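Local structure of alanine dehydrogenase/pyridine nucleotide transhydrogenase (Mycobacterium smegmatis str. MC2 155, 3P2Y) at residues V129-A143 and P362-T375. The protein probably acts in NAD(H)/NADP(H) transhydrogenation coupled to proton translocation, as the NAD(H)-binding alpha 1 subunit of a pyridine nucleotide transhydrogenase. Sequence-based numbering, arbitrary orientation. Where two conformers were deposited one is given.
Sequences VTAFAMESIPRISRA and PDFTDEIVAASCIT
D366 OD1 accepts two N-H groups at once: R142 NH1 at 3.1 Å, from above the carboxylate plane, and I368 N, nearly in line with the C-O bond. The second is a capping bond: D366 is the N-cap residue of helix 367-372, and with CG anti to the backbone N (chi1 -180°) its carboxylate stands at the helix start while facing the arginine. R142 completes an end-on, two-nitrogen salt bridge through NH2, 2.8 Å from D366 OD2 on its syn side; the guanidinium and carboxylate planes lie 53° apart. E367 OE1 accepts a weak bond from R142 NH1 in one of two conformers, so this partner is less certain, while I368 CD1 rests over one guanidinium face, offset toward its rim.

Beyond this network, I368 packs against I137, P138, I140 and A143. At the other end of the helix the backbones bridge at F132 and C373: I374 N donates to A131 O (2.9 Å) and A133 N to S372 O (2.9 Å). Beside this single bridge the hydroxyl T375 OG1 accepts from A131 N at 3.1 Å. The F132 ring meets V369 O at its edge, in plane, and C373 SG stands above its face, 4.7 Å from the centroid.

The C-terminal segment thus returns to the N-terminal domain, where strand 130-133 is the outermost strand on this side of the parallel sheet, already bonded to strand 107-110. Helix 367-372 crosses that strand at 97°, helix 118-126 touches A131, I374 and T375, and L353 of helix 336-354 packs on R142 and D366.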
loop_
_atom_site.group_PDB
_atom_site.type_symbol
_atom_site.label_atom_id
_atom_site.label_comp_id
_atom_site.label_asym_id
_atom_site.label_seq_id
_atom_site.Cartn_x
_atom_site.Cartn_y
_atom_site.Cartn_z
ATOM N N VAL A 129 30.659 -26.457 12.269
ATOM C CA VAL A 129 30.227 -25.070 12.410
ATOM C C VAL A 129 29.388 -24.994 13.676
ATOM O O VAL A 129 28.547 -25.885 13.915
ATOM C CB VAL A 129 29.388 -24.627 11.167
ATOM C CG1 VAL A 129 28.785 -23.229 11.378
ATOM C CG2 VAL A 129 30.264 -24.660 9.908
ATOM N N THR A 130 29.632 -23.960 14.484
ATOM C CA THR A 130 28.843 -23.714 15.694
ATOM C C THR A 130 27.799 -22.710 15.270
ATOM O O THR A 130 28.156 -21.595 14.902
ATOM C CB THR A 130 29.724 -23.124 16.815
ATOM O OG1 THR A 130 30.733 -24.099 17.170
ATOM C CG2 THR A 130 28.902 -22.807 18.037
ATOM N N ALA A 131 26.528 -23.102 15.335
ATOM C CA ALA A 131 25.462 -22.327 14.670
ATOM C C ALA A 131 24.388 -21.910 15.647
ATOM O O ALA A 131 23.946 -22.714 16.476
ATOM C CB ALA A 131 24.835 -23.146 13.556
ATOM N N PHE A 132 23.937 -20.659 15.518
ATOM C CA PHE A 132 22.967 -20.097 16.456
ATOM C C PHE A 132 21.750 -19.697 15.663
ATOM O O PHE A 132 21.876 -18.924 14.730
ATOM C CB PHE A 132 23.549 -18.884 17.185
ATOM C CG PHE A 132 24.768 -19.221 18.023
ATOM C CD1 PHE A 132 24.612 -19.595 19.355
ATOM C CD2 PHE A 132 26.046 -19.223 17.460
ATOM C CE1 PHE A 132 25.732 -19.930 20.144
ATOM C CE2 PHE A 132 27.177 -19.582 18.226
ATOM C CZ PHE A 132 27.004 -19.922 19.576
ATOM N N ALA A 133 20.595 -20.252 16.019
ATOM C CA ALA A 133 19.309 -19.955 15.341
ATOM C C ALA A 133 18.638 -18.751 16.009
ATOM O O ALA A 133 18.340 -18.767 17.227
ATOM C CB ALA A 133 18.369 -21.170 15.423
ATOM N N MET A 134 18.368 -17.715 15.227
ATOM C CA MET A 134 17.739 -16.531 15.799
ATOM C C MET A 134 16.326 -16.854 16.314
ATOM O O MET A 134 15.862 -16.225 17.262
ATOM C CB MET A 134 17.733 -15.381 14.785
ATOM C CG MET A 134 19.157 -14.845 14.427
ATOM S SD MET A 134 20.085 -14.234 15.878
ATOM C CE MET A 134 19.119 -12.746 16.277
ATOM N N GLU A 135 15.668 -17.853 15.730
ATOM C CA GLU A 135 14.341 -18.262 16.217
ATOM C C GLU A 135 14.404 -18.826 17.635
ATOM O O GLU A 135 13.371 -18.878 18.327
ATOM C CB GLU A 135 13.717 -19.347 15.307
ATOM C CG GLU A 135 13.574 -18.985 13.828
ATOM C CD GLU A 135 14.734 -19.520 12.971
ATOM O OE1 GLU A 135 15.891 -19.552 13.451
ATOM O OE2 GLU A 135 14.493 -19.854 11.792
ATOM N N SER A 136 15.587 -19.279 18.054
ATOM C CA SER A 136 15.778 -19.971 19.336
ATOM C C SER A 136 16.331 -19.067 20.437
ATOM O O SER A 136 16.617 -19.553 21.546
ATOM C CB SER A 136 16.662 -21.218 19.167
ATOM O OG SER A 136 15.999 -22.174 18.320
ATOM N N ILE A 137 16.450 -17.763 20.152
ATOM C CA ILE A 137 16.793 -16.775 21.178
ATOM C C ILE A 137 15.681 -16.843 22.236
ATOM O O ILE A 137 14.506 -16.725 21.913
ATOM C CB ILE A 137 16.880 -15.327 20.587
ATOM C CG1 ILE A 137 18.022 -15.217 19.555
ATOM C CG2 ILE A 137 17.070 -14.269 21.713
ATOM C CD1 ILE A 137 19.398 -15.276 20.159
ATOM N N PRO A 138 16.052 -17.085 23.498
ATOM C CA PRO A 138 14.984 -17.264 24.488
ATOM C C PRO A 138 14.284 -15.951 24.797
ATOM O O PRO A 138 14.895 -14.869 24.671
ATOM C CB PRO A 138 15.720 -17.835 25.717
ATOM C CG PRO A 138 17.145 -17.499 25.534
ATOM C CD PRO A 138 17.390 -17.368 24.044
ATOM N N ARG A 139 13.006 -16.051 25.188
ATOM C CA ARG A 139 12.206 -14.870 25.472
ATOM C C ARG A 139 12.443 -14.449 26.916
ATOM O O ARG A 139 11.601 -14.658 27.784
ATOM C CB ARG A 139 10.721 -15.154 25.239
ATOM N N ILE A 140 13.620 -13.882 27.153
ATOM C CA ILE A 140 14.055 -13.426 28.479
ATOM C C ILE A 140 14.520 -11.970 28.378
ATOM O O ILE A 140 14.862 -11.479 27.277
ATOM C CB ILE A 140 15.167 -14.319 29.082
ATOM C CG1 ILE A 140 16.469 -14.230 28.255
ATOM C CG2 ILE A 140 14.676 -15.794 29.256
ATOM C CD1 ILE A 140 17.652 -14.990 28.881
ATOM N N SER A 141 14.539 -11.286 29.522
ATOM C CA SER A 141 14.861 -9.851 29.604
ATOM C C SER A 141 16.173 -9.492 28.900
ATOM O O SER A 141 16.242 -8.535 28.108
ATOM C CB SER A 141 14.920 -9.412 31.080
ATOM O OG SER A 141 14.941 -7.992 31.200
ATOM N N ARG A 142 17.215 -10.258 29.210
ATOM C CA ARG A 142 18.570 -10.013 28.692
ATOM C C ARG A 142 18.621 -10.123 27.152
ATOM O O ARG A 142 19.575 -9.645 26.518
ATOM C CB ARG A 142 19.592 -11.001 29.271
ATOM C CG ARG A 142 19.994 -10.785 30.739
ATOM C CD ARG A 142 21.118 -11.749 31.141
ATOM N NE ARG A 142 22.269 -11.674 30.242
ATOM C CZ ARG A 142 22.746 -12.691 29.506
ATOM N NH1 ARG A 142 22.187 -13.895 29.540
ATOM N NH2 ARG A 142 23.804 -12.502 28.735
ATOM N N ALA A 143 17.626 -10.793 26.573
ATOM C CA ALA A 143 17.628 -11.067 25.115
ATOM C C ALA A 143 16.655 -10.150 24.365
ATOM O O ALA A 143 16.420 -10.320 23.157
ATOM C CB ALA A 143 17.289 -12.526 24.853
ATOM N N PRO A 362 32.200 -18.291 22.532
ATOM C CA PRO A 362 30.869 -18.444 23.135
ATOM C C PRO A 362 30.920 -19.065 24.531
ATOM O O PRO A 362 31.587 -20.090 24.733
ATOM C CB PRO A 362 30.139 -19.387 22.169
ATOM C CG PRO A 362 30.892 -19.275 20.854
ATOM C CD PRO A 362 32.331 -19.033 21.259
ATOM N N ASP A 363 30.220 -18.444 25.475
ATOM C CA ASP A 363 30.167 -18.952 26.846
ATOM C C ASP A 363 28.891 -19.746 26.996
ATOM O O ASP A 363 27.818 -19.170 27.101
ATOM C CB ASP A 363 30.199 -17.794 27.845
ATOM C CG ASP A 363 30.053 -18.263 29.293
ATOM O OD1 ASP A 363 29.910 -19.477 29.538
ATOM O OD2 ASP A 363 30.077 -17.398 30.189
ATOM N N PHE A 364 29.002 -21.071 27.007
ATOM C CA PHE A 364 27.811 -21.910 27.024
ATOM C C PHE A 364 27.086 -22.003 28.363
ATOM O O PHE A 364 26.051 -22.662 28.460
ATOM C CB PHE A 364 28.092 -23.286 26.408
ATOM C CG PHE A 364 28.293 -23.236 24.925
ATOM C CD1 PHE A 364 27.195 -23.113 24.071
ATOM C CD2 PHE A 364 29.572 -23.281 24.380
ATOM C CE1 PHE A 364 27.372 -23.042 22.690
ATOM C CE2 PHE A 364 29.761 -23.219 22.996
ATOM C CZ PHE A 364 28.644 -23.092 22.152
ATOM N N THR A 365 27.594 -21.296 29.374
ATOM C CA THR A 365 26.903 -21.161 30.656
ATOM C C THR A 365 25.932 -20.008 30.596
ATOM O O THR A 365 25.098 -19.829 31.477
ATOM C CB THR A 365 27.878 -20.978 31.844
ATOM O OG1 THR A 365 28.506 -19.687 31.778
ATOM C CG2 THR A 365 28.929 -22.069 31.829
ATOM N N ASP A 366 26.045 -19.221 29.536
ATOM C CA ASP A 366 25.090 -18.150 29.294
ATOM C C ASP A 366 23.874 -18.772 28.598
ATOM O O ASP A 366 23.999 -19.332 27.506
ATOM C CB ASP A 366 25.745 -17.073 28.436
ATOM C CG ASP A 366 24.803 -15.895 28.136
ATOM O OD1 ASP A 366 23.587 -16.131 27.936
ATOM O OD2 ASP A 366 25.311 -14.747 28.081
ATOM N N GLU A 367 22.718 -18.644 29.256
ATOM C CA GLU A 367 21.446 -19.219 28.829
ATOM C C GLU A 367 21.059 -18.887 27.371
ATOM O O GLU A 367 20.449 -19.684 26.669
ATOM C CB GLU A 367 20.359 -18.727 29.789
ATOM C CG GLU A 367 20.351 -17.191 30.009
ATOM C CD GLU A 367 21.134 -16.690 31.233
ATOM O OE1 GLU A 367 20.809 -15.563 31.670
ATOM O OE2 GLU A 367 22.057 -17.388 31.742
ATOM N N ILE A 368 21.407 -17.686 26.931
ATOM C CA ILE A 368 21.049 -17.229 25.579
ATOM C C ILE A 368 21.868 -18.002 24.551
ATOM O O ILE A 368 21.342 -18.450 23.524
ATOM C CB ILE A 368 21.281 -15.688 25.402
ATOM C CG1 ILE A 368 20.311 -14.894 26.287
ATOM C CG2 ILE A 368 21.150 -15.282 23.912
ATOM C CD1 ILE A 368 20.562 -13.389 26.334
ATOM N N VAL A 369 23.160 -18.130 24.845
ATOM C CA VAL A 369 24.103 -18.835 24.001
ATOM C C VAL A 369 23.750 -20.331 23.931
ATOM O O VAL A 369 23.679 -20.918 22.848
ATOM C CB VAL A 369 25.563 -18.602 24.528
ATOM C CG1 VAL A 369 26.590 -19.445 23.726
ATOM C CG2 VAL A 369 25.910 -17.085 24.512
ATOM N N ALA A 370 23.514 -20.948 25.091
ATOM C CA ALA A 370 23.157 -22.360 25.136
ATOM C C ALA A 370 21.809 -22.660 24.446
ATOM O O ALA A 370 21.707 -23.644 23.701
ATOM C CB ALA A 370 23.146 -22.857 26.589
ATOM N N ALA A 371 20.805 -21.816 24.687
ATOM C CA ALA A 371 19.457 -22.042 24.133
ATOM C C ALA A 371 19.403 -21.849 22.619
ATOM O O ALA A 371 18.664 -22.558 21.927
ATOM C CB ALA A 371 18.419 -21.146 24.811
ATOM N N SER A 372 20.164 -20.881 22.105
ATOM C CA SER A 372 20.106 -20.594 20.659
ATOM C C SER A 372 21.036 -21.464 19.797
ATOM O O SER A 372 20.861 -21.520 18.581
ATOM C CB SER A 372 20.348 -19.110 20.365
ATOM O OG SER A 372 21.659 -18.705 20.740
ATOM N N CYS A 373 22.022 -22.122 20.409
ATOM C CA CYS A 373 22.980 -22.928 19.635
ATOM C C CYS A 373 22.305 -24.236 19.265
ATOM O O CYS A 373 21.841 -24.960 20.161
ATOM C CB CYS A 373 24.226 -23.218 20.471
ATOM S SG CYS A 373 25.458 -24.144 19.547
ATOM N N ILE A 374 22.245 -24.547 17.979
ATOM C CA ILE A 374 21.554 -25.749 17.533
ATOM C C ILE A 374 22.501 -26.918 17.272
ATOM O O ILE A 374 22.054 -28.025 16.956
ATOM C CB ILE A 374 20.669 -25.495 16.279
ATOM C CG1 ILE A 374 21.513 -25.069 15.059
ATOM C CG2 ILE A 374 19.570 -24.480 16.646
ATOM C CD1 ILE A 374 20.712 -25.064 13.709
ATOM N N THR A 375 23.794 -26.673 17.416
ATOM C CA THR A 375 24.789 -27.685 17.008
ATOM C C THR A 375 25.439 -28.362 18.208
ATOM O O THR A 375 26.260 -29.266 18.033
ATOM C CB THR A 375 25.907 -27.066 16.153
ATOM O OG1 THR A 375 26.340 -25.852 16.770
ATOM C CG2 THR A 375 25.408 -26.758 14.742
HETATM O O HOH W 1 28.589 -26.497 18.182
#